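Local coordinates for putative nisin-resistance protein (Streptococcus agalactiae 515, PDB 4Y68), which probably degrades the lantibiotic nisin as a peptidase of family S41, giving its streptococcal host resistance to it, at residues G52-I57 with V83-G88; H183-D186 with N190-T193; I218-N223 with M232-F237; E258-M261 with R267-L270; T272-D277 with K282-P287. All blocks are in the same frame, centred on the assembly; numbering follows the deposited sequence.

Contact 1 (G52-I57 with V83-G88); sequences GRQWQI and VRYGGG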
# COMPACT_ATOMS: atom_id res chain seq x y z
N GLY A 52 9.30 17.77 -18.53
CA GLY A 52 9.04 19.19 -18.68
C GLY A 52 10.14 20.08 -18.15
O GLY A 52 11.13 19.60 -17.59
N ARG A 53 9.95 21.38 -18.30
CA ARG A 53 10.99 22.36 -18.00
C ARG A 53 11.48 22.31 -16.56
O ARG A 53 12.68 22.35 -16.33
CB ARG A 53 10.50 23.78 -18.31
CG ARG A 53 11.61 24.83 -18.31
CD ARG A 53 12.41 24.84 -19.64
NE ARG A 53 13.03 26.15 -19.85
CZ ARG A 53 14.29 26.45 -19.55
NH1 ARG A 53 15.12 25.51 -19.09
NH2 ARG A 53 14.73 27.68 -19.76
N GLN A 54 10.58 22.26 -15.58
CA GLN A 54 11.09 22.19 -14.21
C GLN A 54 11.83 20.86 -13.94
O GLN A 54 12.80 20.83 -13.19
CB GLN A 54 9.97 22.37 -13.19
CG GLN A 54 9.16 23.64 -13.40
CD GLN A 54 10.05 24.87 -13.43
OE1 GLN A 54 10.98 24.99 -12.63
NE2 GLN A 54 9.78 25.78 -14.37
N TRP A 55 11.36 19.77 -14.55
CA TRP A 55 11.99 18.48 -14.29
C TRP A 55 13.45 18.44 -14.72
O TRP A 55 14.30 18.04 -13.95
CB TRP A 55 11.23 17.36 -14.98
CG TRP A 55 12.07 16.14 -15.17
CD1 TRP A 55 12.53 15.62 -16.36
CD2 TRP A 55 12.59 15.28 -14.12
NE1 TRP A 55 13.28 14.49 -16.11
CE2 TRP A 55 13.33 14.26 -14.75
CE3 TRP A 55 12.49 15.28 -12.72
CZ2 TRP A 55 13.96 13.24 -14.03
CZ3 TRP A 55 13.12 14.28 -12.00
CH2 TRP A 55 13.86 13.27 -12.65
N GLN A 56 13.75 18.81 -15.96
CA GLN A 56 15.17 18.98 -16.30
C GLN A 56 15.49 20.30 -15.70
O GLN A 56 14.61 21.12 -15.61
CB GLN A 56 15.42 18.96 -17.79
CG GLN A 56 14.62 19.99 -18.50
CD GLN A 56 13.63 19.37 -19.44
OE1 GLN A 56 13.58 18.13 -19.56
NE2 GLN A 56 12.83 20.21 -20.12
N ILE A 57 16.71 20.54 -15.27
CA ILE A 57 17.01 21.69 -14.36
C ILE A 57 17.19 21.07 -13.03
O ILE A 57 18.30 21.07 -12.51
CB ILE A 57 15.91 22.80 -14.22
CG1 ILE A 57 15.77 23.66 -15.49
CG2 ILE A 57 16.23 23.72 -13.03
CD1 ILE A 57 14.57 24.60 -15.43
N VAL A 83 13.84 12.77 -6.98
CA VAL A 83 12.88 11.72 -6.67
C VAL A 83 11.58 12.33 -6.16
O VAL A 83 10.50 11.98 -6.62
CB VAL A 83 13.44 10.73 -5.62
CG1 VAL A 83 12.36 9.76 -5.16
CG2 VAL A 83 14.60 9.95 -6.22
N ARG A 84 11.70 13.25 -5.22
CA ARG A 84 10.54 13.91 -4.64
C ARG A 84 9.76 14.70 -5.69
O ARG A 84 8.54 14.73 -5.66
CB ARG A 84 10.96 14.83 -3.48
CG ARG A 84 9.86 15.74 -2.95
CD ARG A 84 8.60 14.96 -2.59
NE ARG A 84 7.54 15.78 -2.02
CZ ARG A 84 6.58 16.36 -2.73
NH1 ARG A 84 6.56 16.22 -4.05
NH2 ARG A 84 5.64 17.09 -2.14
N TYR A 85 10.46 15.32 -6.64
CA TYR A 85 9.76 16.09 -7.67
C TYR A 85 9.19 15.17 -8.72
O TYR A 85 8.02 15.30 -9.12
CB TYR A 85 10.68 17.14 -8.34
CG TYR A 85 9.93 17.94 -9.38
CD1 TYR A 85 9.78 17.47 -10.67
CD2 TYR A 85 9.31 19.17 -9.04
CE1 TYR A 85 9.05 18.17 -11.63
CE2 TYR A 85 8.57 19.90 -10.00
CZ TYR A 85 8.45 19.39 -11.29
OH TYR A 85 7.75 20.06 -12.25
N GLY A 86 10.01 14.22 -9.17
CA GLY A 86 9.66 13.38 -10.30
C GLY A 86 8.59 12.39 -9.95
O GLY A 86 7.81 11.98 -10.81
N GLY A 87 8.53 12.01 -8.69
CA GLY A 87 7.58 11.00 -8.25
C GLY A 87 6.53 11.50 -7.29
O GLY A 87 5.47 10.90 -7.17
N GLY A 88 6.80 12.60 -6.60
CA GLY A 88 5.84 13.16 -5.66
C GLY A 88 6.06 12.65 -4.26
O GLY A 88 7.01 11.89 -4.00
O HOH W 1 8.38 19.67 -14.95
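Tyr-85 and Trp-55 supply most of the apolar contact between the start of helix 55-66 and the last turn of helix 72-87. The flank of the tyrosine ring lies at the rim of the indole, near the indole plane, with Trp-55 CE3 4.0 Å from Tyr-85 CD1. Further along the same benzo edge, Trp-55 CZ3 comes within 4.0 Å of the CA of Gly-86, where the helix presents bare backbone. Tyr-85 is aimed at the other helix by a first torsion that places CG opposite its own N (chi1 -179°). Its CE1 reaches the backbone of Trp-55 at CA, while its hydroxyl oxygen rests 3.3 Å from Gln-54 CB; the amide of Gln-54 turns off in another direction through a bent chain.

The two helices form an antiparallel helical hairpin in the N-terminal helical part of the chain. Helix 32-46 packs beside it, with Val-43 touching Trp-55 and both Ile-39 and Val-43 touching Val-83.

No direct hydrogen bond joins the segments, and the polar link runs through water. One water lies 2.8 Å from Tyr-85 OH and takes a weak bond from Trp-55 N at 3.0 Å. The indole NE1 is bonded to Glu-44, which helps to set the turn of the ring. On the other helix, the backbone of Gly-86 is paired with Tyr-49. Gly-87 N still makes a helical bond to Val-83 O, and the chain then leaves the helix at Gly-88 with positive phi (93°).

Contact 2 (H183-D186 with N190-T193); sequences HYTD and NKKT
Asn-190 meets Asp-186 at the turn end of the beta hairpin of strands 180-185 and 191-195. Its ND2 gives a fairly straight bond to the syn lone pair of Asp-186 OD2 (2.9 Å, 164°), while its backbone N reaches Asp-186 OD1 from above the carboxylate plane. Asn-190 O accepts from Asp-186 N at 3.0 Å, and a water donates both to this carbonyl and to Tyr-184 O. Lys-191 follows, in a non-hydrogen-bonded pair with Thr-185. Its extended chain passes Thr-185 OG1 and sets CE 3.7 Å from His-183 CB, with NZ over one face of the imidazole. Lys-192 then pairs with Tyr-184 through two backbone bonds, the one from Lys-192 N to Tyr-184 O being short at 2.7 Å. On the face that carries Tyr-184 and Lys-192, the lysine CB lies over the tyrosine ring as a CH-pi contact, 4.0 Å from the centroid. The tyrosine leans over it because CG sits between N and the carbonyl carbon (chi1 63°). Thr-193 closes the run: its OG1 lies in the imidazole plane of His-183, 2.8 Å from ND1, in a hydrogen bond whose donor is not settled. Asp-186 OD2 also forms a salt bridge with Arg-46, so the carboxylate at the turn has several donors and is probably kept ionised, whereas the nearby lysine ammonium would probably disfavour protonation of His-183.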
# COMPACT_ATOMS: atom_id res chain seq x y z
N HIS A 183 -8.50 0.61 -10.02
CA HIS A 183 -7.74 0.84 -11.27
C HIS A 183 -6.54 1.76 -11.06
O HIS A 183 -6.48 2.50 -10.08
CB HIS A 183 -8.62 1.46 -12.36
CG HIS A 183 -9.95 0.81 -12.50
ND1 HIS A 183 -10.16 -0.32 -13.26
CD2 HIS A 183 -11.16 1.15 -12.00
CE1 HIS A 183 -11.43 -0.66 -13.21
NE2 HIS A 183 -12.06 0.22 -12.45
N TYR A 184 -5.60 1.75 -11.98
CA TYR A 184 -4.53 2.72 -11.92
C TYR A 184 -4.01 3.02 -13.33
O TYR A 184 -3.99 2.15 -14.20
CB TYR A 184 -3.40 2.25 -10.98
CG TYR A 184 -2.70 0.98 -11.40
CD1 TYR A 184 -3.34 -0.26 -11.31
CD2 TYR A 184 -1.40 1.02 -11.88
CE1 TYR A 184 -2.69 -1.44 -11.71
CE2 TYR A 184 -0.74 -0.14 -12.28
CZ TYR A 184 -1.39 -1.36 -12.20
OH TYR A 184 -0.73 -2.50 -12.59
N THR A 185 -3.62 4.27 -13.55
CA THR A 185 -3.16 4.72 -14.87
C THR A 185 -1.76 5.32 -14.79
O THR A 185 -1.50 6.13 -13.91
CB THR A 185 -4.13 5.78 -15.44
OG1 THR A 185 -5.45 5.24 -15.46
CG2 THR A 185 -3.70 6.23 -16.86
N ASP A 186 -0.86 4.96 -15.71
CA ASP A 186 0.51 5.48 -15.65
C ASP A 186 0.69 6.79 -16.43
O ASP A 186 -0.26 7.31 -17.01
CB ASP A 186 1.53 4.43 -16.12
CG ASP A 186 1.45 4.11 -17.62
OD1 ASP A 186 0.83 4.84 -18.42
OD2 ASP A 186 2.06 3.09 -17.99
N ASN A 190 -1.61 4.46 -19.91
CA ASN A 190 -1.98 3.04 -19.80
C ASN A 190 -2.83 2.79 -18.55
O ASN A 190 -2.34 2.93 -17.42
CB ASN A 190 -0.73 2.15 -19.74
CG ASN A 190 0.16 2.32 -20.96
OD1 ASN A 190 -0.31 2.23 -22.09
ND2 ASN A 190 1.46 2.56 -20.74
N LYS A 191 -4.09 2.42 -18.75
CA LYS A 191 -4.96 2.09 -17.63
C LYS A 191 -4.93 0.60 -17.32
O LYS A 191 -5.10 -0.24 -18.20
CB LYS A 191 -6.39 2.53 -17.91
CG LYS A 191 -7.29 2.43 -16.67
CD LYS A 191 -8.72 2.85 -16.98
CE LYS A 191 -9.55 2.80 -15.72
NZ LYS A 191 -10.97 3.10 -16.03
N LYS A 192 -4.68 0.27 -16.06
CA LYS A 192 -4.67 -1.12 -15.64
C LYS A 192 -5.59 -1.34 -14.45
O LYS A 192 -6.19 -0.40 -13.90
CB LYS A 192 -3.25 -1.58 -15.32
CG LYS A 192 -2.32 -1.61 -16.53
CD LYS A 192 -0.91 -2.08 -16.13
CE LYS A 192 -0.03 -2.37 -17.36
NZ LYS A 192 1.24 -3.12 -17.02
N THR A 193 -5.71 -2.59 -14.04
CA THR A 193 -6.68 -2.93 -13.02
C THR A 193 -6.03 -3.89 -12.04
O THR A 193 -5.35 -4.81 -12.47
CB THR A 193 -7.95 -3.55 -13.64
OG1 THR A 193 -8.71 -2.53 -14.29
CG2 THR A 193 -8.81 -4.20 -12.56
O HOH W 2 -1.15 1.44 -15.26

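Contact 3 (I218-N223 with M232-F237); sequences IAIITN and MTFLSF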
# COMPACT_ATOMS: atom_id res chain seq x y z
N ILE A 218 -20.26 -4.74 7.17
CA ILE A 218 -18.88 -4.50 7.52
C ILE A 218 -18.69 -3.02 7.79
O ILE A 218 -19.01 -2.17 6.95
CB ILE A 218 -17.92 -4.95 6.41
CG1 ILE A 218 -17.91 -6.47 6.29
CG2 ILE A 218 -16.50 -4.42 6.68
CD1 ILE A 218 -17.21 -6.98 5.03
N ALA A 219 -18.15 -2.70 8.97
CA ALA A 219 -17.76 -1.33 9.27
C ALA A 219 -16.24 -1.21 9.20
O ALA A 219 -15.51 -2.00 9.79
CB ALA A 219 -18.27 -0.90 10.62
N ILE A 220 -15.76 -0.21 8.47
CA ILE A 220 -14.33 -0.01 8.33
C ILE A 220 -13.88 1.28 8.99
O ILE A 220 -14.43 2.33 8.72
CB ILE A 220 -13.90 0.04 6.85
CG1 ILE A 220 -14.30 -1.23 6.11
CG2 ILE A 220 -12.41 0.18 6.75
CD1 ILE A 220 -13.89 -1.21 4.69
N ILE A 221 -12.86 1.21 9.83
CA ILE A 221 -12.38 2.40 10.52
C ILE A 221 -11.02 2.85 9.97
O ILE A 221 -10.13 2.03 9.74
CB ILE A 221 -12.28 2.16 12.05
CG1 ILE A 221 -13.63 1.76 12.61
CG2 ILE A 221 -11.72 3.40 12.77
CD1 ILE A 221 -13.62 1.41 14.11
N THR A 222 -10.89 4.15 9.73
CA THR A 222 -9.65 4.73 9.27
C THR A 222 -9.32 5.95 10.13
O THR A 222 -10.22 6.55 10.71
CB THR A 222 -9.75 5.16 7.78
OG1 THR A 222 -10.70 6.22 7.64
CG2 THR A 222 -10.18 3.99 6.89
N ASN A 223 -8.05 6.33 10.21
CA ASN A 223 -7.71 7.61 10.82
C ASN A 223 -6.68 8.31 9.95
O ASN A 223 -6.38 7.81 8.87
CB ASN A 223 -7.23 7.44 12.27
CG ASN A 223 -5.90 6.72 12.40
OD1 ASN A 223 -5.36 6.20 11.43
ND2 ASN A 223 -5.36 6.67 13.64
N MET A 232 -5.29 1.69 -0.31
CA MET A 232 -5.74 0.92 -1.47
C MET A 232 -6.52 -0.33 -1.05
O MET A 232 -7.37 -0.80 -1.81
CB MET A 232 -4.56 0.51 -2.36
CG MET A 232 -4.48 1.36 -3.65
SD MET A 232 -4.18 3.10 -3.23
CE MET A 232 -2.46 2.87 -2.72
N THR A 233 -6.23 -0.86 0.13
CA THR A 233 -7.07 -1.88 0.73
C THR A 233 -8.43 -1.29 1.07
O THR A 233 -9.46 -1.92 0.80
CB THR A 233 -6.45 -2.48 2.00
OG1 THR A 233 -5.26 -3.17 1.63
CG2 THR A 233 -7.42 -3.47 2.66
N PHE A 234 -8.44 -0.09 1.65
CA PHE A 234 -9.69 0.61 1.90
C PHE A 234 -10.47 0.81 0.60
O PHE A 234 -11.65 0.57 0.57
CB PHE A 234 -9.43 1.98 2.56
CG PHE A 234 -10.68 2.75 2.92
CD1 PHE A 234 -11.89 2.11 3.10
CD2 PHE A 234 -10.63 4.12 3.09
CE1 PHE A 234 -13.03 2.81 3.44
CE2 PHE A 234 -11.78 4.84 3.42
CZ PHE A 234 -12.98 4.18 3.59
N LEU A 235 -9.80 1.25 -0.47
CA LEU A 235 -10.51 1.46 -1.74
C LEU A 235 -11.15 0.18 -2.27
O LEU A 235 -12.18 0.22 -2.91
CB LEU A 235 -9.56 2.03 -2.80
CG LEU A 235 -9.18 3.47 -2.51
CD1 LEU A 235 -8.33 4.08 -3.64
CD2 LEU A 235 -10.46 4.27 -2.29
N SER A 236 -10.53 -0.96 -1.99
CA SER A 236 -11.02 -2.24 -2.51
C SER A 236 -12.40 -2.62 -1.96
O SER A 236 -13.04 -3.50 -2.50
CB SER A 236 -10.04 -3.35 -2.19
OG SER A 236 -8.75 -3.05 -2.67
N PHE A 237 -12.82 -1.98 -0.87
CA PHE A 237 -14.16 -2.18 -0.29
C PHE A 237 -15.17 -1.13 -0.73
O PHE A 237 -16.36 -1.26 -0.44
CB PHE A 237 -14.11 -2.19 1.25
CG PHE A 237 -13.41 -3.39 1.83
CD1 PHE A 237 -14.13 -4.51 2.22
CD2 PHE A 237 -12.03 -3.40 2.00
CE1 PHE A 237 -13.50 -5.62 2.77
CE2 PHE A 237 -11.39 -4.50 2.54
CZ PHE A 237 -12.13 -5.62 2.93
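The carbonyl O of Met-232 is gripped twice by Ser-236, in the segment whose Phe-234 and Phe-237 pack against Ile-220 and Thr-222. Ser-236 OG donates to Met-232 O at 2.8 Å in the carbonyl plane, and Ser-236 N adds a weak bond at 3.2 Å. Across the contact itself the meeting is wholly apolar. Thr-222 sends its CG2 over one face of the Phe-234 ring, 3.8 Å above the plane and shifted toward the rim, a CH-pi contact in which the two side chains cross at about a right angle. This methyl faces the ring while OG1, flanked by both backbone branches (chi1 65°), bonds to Gln-248 O. Ile-220 uses both its branches: CG2 approaches Phe-234 CD1 at 4.2 Å, and the end of the longer branch, CD1, is 3.6 Å from Phe-237 CB and equally near its CG. The strand and helix belong to a beta-alpha-beta unit completed by strand 243-247. In S41 peptidases the nucleophilic serine belongs to the sequence joining such a strand and helix, so this packing probably lies just behind the active site. With the one polar group among the four touching side chains bonded to a backbone carbonyl, the interface can be held by methyl and ring contacts without burying an unmet hydroxyl.

Contact 4 (E258-M261 with R267-L270); sequences ETFM and RLAL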
# COMPACT_ATOMS: atom_id res chain seq x y z
N GLU A 258 5.96 1.59 -7.79
CA GLU A 258 6.74 0.44 -8.22
C GLU A 258 8.08 0.57 -7.50
O GLU A 258 8.56 1.68 -7.29
CB GLU A 258 6.90 0.40 -9.74
CG GLU A 258 5.56 0.43 -10.49
CD GLU A 258 5.70 0.57 -12.02
OE1 GLU A 258 6.84 0.73 -12.51
OE2 GLU A 258 4.67 0.52 -12.74
N THR A 259 8.66 -0.56 -7.09
CA THR A 259 9.84 -0.49 -6.26
C THR A 259 11.00 -1.16 -6.97
O THR A 259 10.87 -2.28 -7.46
CB THR A 259 9.60 -1.14 -4.88
OG1 THR A 259 8.59 -0.39 -4.18
CG2 THR A 259 10.88 -1.13 -4.05
N PHE A 260 12.13 -0.46 -7.02
CA PHE A 260 13.30 -0.90 -7.78
C PHE A 260 14.47 -1.16 -6.84
O PHE A 260 14.87 -0.28 -6.07
CB PHE A 260 13.66 0.14 -8.85
CG PHE A 260 12.54 0.42 -9.82
CD1 PHE A 260 12.42 -0.31 -10.99
CD2 PHE A 260 11.58 1.39 -9.53
CE1 PHE A 260 11.37 -0.08 -11.86
CE2 PHE A 260 10.53 1.64 -10.40
CZ PHE A 260 10.42 0.90 -11.57
N MET A 261 14.97 -2.40 -6.86
CA MET A 261 16.09 -2.78 -6.00
C MET A 261 17.38 -2.28 -6.61
O MET A 261 17.73 -2.66 -7.73
CB MET A 261 16.16 -4.29 -5.79
CG MET A 261 14.82 -4.94 -5.46
SD MET A 261 14.02 -4.27 -3.99
CE MET A 261 12.33 -4.80 -4.27
N ARG A 267 16.43 0.61 -1.91
CA ARG A 267 15.22 0.56 -2.74
C ARG A 267 14.73 1.93 -3.20
O ARG A 267 14.58 2.84 -2.38
CB ARG A 267 14.07 -0.10 -1.98
CG ARG A 267 14.32 -1.48 -1.51
CD ARG A 267 12.98 -2.08 -1.06
NE ARG A 267 13.12 -3.47 -0.62
CZ ARG A 267 12.21 -4.11 0.11
NH1 ARG A 267 11.09 -3.48 0.47
NH2 ARG A 267 12.43 -5.38 0.47
N LEU A 268 14.46 2.06 -4.48
CA LEU A 268 13.75 3.21 -5.00
C LEU A 268 12.26 2.88 -5.08
O LEU A 268 11.86 2.06 -5.89
CB LEU A 268 14.29 3.62 -6.38
CG LEU A 268 13.44 4.62 -7.20
CD1 LEU A 268 13.39 6.01 -6.57
CD2 LEU A 268 13.94 4.74 -8.65
N ALA A 269 11.47 3.50 -4.20
CA ALA A 269 10.01 3.46 -4.27
C ALA A 269 9.50 4.60 -5.15
O ALA A 269 9.53 5.75 -4.74
CB ALA A 269 9.41 3.55 -2.89
N LEU A 270 9.01 4.28 -6.33
CA LEU A 270 8.67 5.29 -7.34
C LEU A 270 7.18 5.31 -7.69
O LEU A 270 6.60 4.27 -8.01
CB LEU A 270 9.50 5.04 -8.62
CG LEU A 270 9.35 6.03 -9.77
CD1 LEU A 270 9.63 7.45 -9.28
CD2 LEU A 270 10.30 5.67 -10.90
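A regular antiparallel beta hairpin, built from strands 256-261 and 267-276, joins Glu-258 to Leu-270 and Phe-260 to Leu-268 as hydrogen-bonded pairs. Each pair makes two backbone bonds, such as Phe-260 N to Leu-268 O at 2.8 Å and Leu-270 N to Glu-258 O at 2.8 Å. Between them Thr-259 and Ala-269 form a non-hydrogen-bonded pair, where Thr-259 CA points a C-H at Leu-268 O.

On the face of Phe-260, the aromatic ring turns its edge to the partner strand. Phe-260 CD2 lies 4.2 Å from Leu-268 CD2, and CE2 is 4.0 Å from Leu-270 CB. Helix 32-46 covers this side, with Arg-42 on Phe-260 and Leu-268, and with Arg-46 in a salt bridge to Glu-258 OE2. The other face carries Met-261 and Arg-267 side by side. A bend at chi2 (-58°) brings the methionine sulfur within 3.6 Å of Arg-267 NE, and the methyl CE lies over one face of the guanidinium. Thr-259 CG2 touches the aliphatic part of the same arginine, 3.8 Å from CD.

The two faces thus differ in chemistry: one buries leucines beneath an arginine-bearing helix, while the other lays a thioether and a threonine methyl along an arginine, so the arginine's chain and guanidinium are packed by apolar groups of the neighbouring strand.

Contact 5 (T272-D277 with K282-P287); sequences TGIVSD and KYENTP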
# COMPACT_ATOMS: atom_id res chain seq x y z
N THR A 272 4.01 5.65 -9.87
CA THR A 272 3.86 5.42 -11.31
C THR A 272 2.41 5.42 -11.75
O THR A 272 2.12 5.42 -12.93
CB THR A 272 4.49 4.09 -11.71
OG1 THR A 272 3.84 3.03 -10.99
CG2 THR A 272 5.97 4.08 -11.35
N GLY A 273 1.49 5.44 -10.80
CA GLY A 273 0.08 5.30 -11.11
C GLY A 273 -0.86 6.17 -10.28
O GLY A 273 -0.77 6.24 -9.05
N ILE A 274 -1.74 6.86 -10.99
CA ILE A 274 -2.89 7.53 -10.40
C ILE A 274 -3.94 6.47 -10.22
O ILE A 274 -3.91 5.46 -10.93
CB ILE A 274 -3.40 8.67 -11.30
CG1 ILE A 274 -2.63 9.94 -10.99
CG2 ILE A 274 -4.87 8.95 -11.06
CD1 ILE A 274 -1.24 9.85 -11.39
N VAL A 275 -4.88 6.69 -9.30
CA VAL A 275 -5.77 5.62 -8.87
C VAL A 275 -7.26 6.00 -9.01
O VAL A 275 -7.65 7.15 -8.82
CB VAL A 275 -5.46 5.24 -7.40
CG1 VAL A 275 -6.62 4.53 -6.74
CG2 VAL A 275 -4.20 4.36 -7.32
N SER A 276 -8.11 5.03 -9.34
CA SER A 276 -9.54 5.25 -9.22
C SER A 276 -10.22 4.02 -8.65
O SER A 276 -9.77 2.92 -8.88
CB SER A 276 -10.15 5.62 -10.58
OG SER A 276 -9.80 4.64 -11.52
N ASP A 277 -11.29 4.22 -7.89
CA ASP A 277 -12.01 3.11 -7.29
C ASP A 277 -13.07 2.57 -8.27
O ASP A 277 -13.19 3.07 -9.39
CB ASP A 277 -12.63 3.52 -5.94
CG ASP A 277 -13.64 4.65 -6.06
OD1 ASP A 277 -14.31 4.78 -7.10
OD2 ASP A 277 -13.78 5.43 -5.09
N LYS A 282 -11.57 9.51 -8.64
CA LYS A 282 -10.12 9.56 -8.86
C LYS A 282 -9.34 10.00 -7.62
O LYS A 282 -9.81 10.82 -6.85
CB LYS A 282 -9.79 10.49 -10.02
CG LYS A 282 -10.38 10.03 -11.35
CD LYS A 282 -9.92 10.94 -12.50
CE LYS A 282 -10.76 10.70 -13.76
NZ LYS A 282 -10.21 11.39 -14.99
N TYR A 283 -8.16 9.42 -7.44
CA TYR A 283 -7.31 9.75 -6.31
C TYR A 283 -5.91 9.99 -6.83
O TYR A 283 -5.44 9.26 -7.70
CB TYR A 283 -7.31 8.64 -5.23
CG TYR A 283 -8.71 8.26 -4.75
CD1 TYR A 283 -9.24 8.78 -3.58
CD2 TYR A 283 -9.51 7.42 -5.50
CE1 TYR A 283 -10.51 8.47 -3.17
CE2 TYR A 283 -10.77 7.09 -5.09
CZ TYR A 283 -11.26 7.61 -3.93
OH TYR A 283 -12.53 7.26 -3.53
N GLU A 284 -5.25 11.01 -6.29
CA GLU A 284 -3.86 11.26 -6.63
C GLU A 284 -3.17 11.81 -5.40
O GLU A 284 -2.95 13.01 -5.29
CB GLU A 284 -3.75 12.21 -7.82
CG GLU A 284 -2.36 12.31 -8.40
CD GLU A 284 -2.30 13.18 -9.66
OE1 GLU A 284 -3.36 13.44 -10.28
OE2 GLU A 284 -1.18 13.61 -10.03
N ASN A 285 -2.83 10.93 -4.47
CA ASN A 285 -2.24 11.35 -3.21
C ASN A 285 -3.23 12.28 -2.53
O ASN A 285 -2.88 13.36 -2.05
CB ASN A 285 -0.88 12.01 -3.43
CG ASN A 285 0.18 10.99 -3.81
OD1 ASN A 285 0.06 9.81 -3.46
ND2 ASN A 285 1.21 11.43 -4.52
N THR A 286 -4.48 11.84 -2.53
CA THR A 286 -5.56 12.58 -1.92
C THR A 286 -6.27 11.71 -0.86
O THR A 286 -6.51 10.52 -1.07
CB THR A 286 -6.59 13.03 -2.96
OG1 THR A 286 -7.23 11.89 -3.50
CG2 THR A 286 -5.90 13.77 -4.09
N PRO A 287 -6.60 12.33 0.27
CA PRO A 287 -7.21 11.58 1.38
C PRO A 287 -8.55 10.95 1.00
O PRO A 287 -9.29 11.47 0.17
CB PRO A 287 -7.37 12.66 2.47
CG PRO A 287 -6.26 13.64 2.18
CD PRO A 287 -6.23 13.70 0.67
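Val-275 and Tyr-283 form the hydrogen-bonded pair of a short antiparallel beta hairpin, in which strand 267-276 turns back into strand 282-283. The N-H and C=O groups of both residues are engaged. Tyr-283 N donates to Val-275 O at 2.7 Å, and Val-275 N returns a longer bond to Tyr-283 O at 3.1 Å, straight (166°) and in the carbonyl plane. Val-275 O also receives a C-H from Lys-282 CA, and Ile-274 CG2 lies 3.4 Å from Tyr-283 O. At the strand's other edge, the backbones of Ile-274 and Ser-276 bond to those of Thr-185 and His-183.

At the turn, Asp-277 OD1 accepts from the backbone N of Tyr-281 and more weakly from that of Gln-279. A first torsion of 61° swings the carboxylate back over its own main chain and brings Asp-277 OD2 to the edge of the tyrosine ring, where Tyr-283 OH donates to it at 2.7 Å; the position of OD2 is somewhat uncertain, so this bond is less sure. The carboxylate and ring planes are 66° apart. Lys-238 is a weak, long ion partner of the same oxygen.

Two further side-chain oxygens find partners outside the hairpin: Glu-284 OE2 is bonded to Tyr-49 OH, and Asn-285 OD1 to Thr-255 OG1. Earlier in the long strand, Thr-272 and Gly-273 both face Val-256 in a classic beta bulge. Leu-235, on helix 229-235, packs against both Val-275 and Tyr-283. Beside the bonded pair, the aliphatic part of Glu-284 crosses Ile-274, with Glu-284 CG 3.5 Å from Ile-274 CG1.

How the contacts relate
Strand 267-276 ties three of the contacts together: it contributes to contacts 4 and 5 and borders strand 180-185 of contact 2. Contacts 2 and 5, with centres about 10 Å apart, meet through probable hydrogen bonds from His-183 N to Ser-276 O and from Thr-185 N to Ile-274 O. Between contacts 4 and 5, Glu-258 OE2 probably bonds to Thr-272 OG1. Contact 1 packs onto contact 4 through Val-83 and Leu-268, joining the N-terminal helices to the sheet. Leu-235 of contact 3, in turn, touches Val-275 of contact 5, linking the probable active-site region to this sheet. Contacts 1 and 3 are farthest apart, about 32 Å between centres.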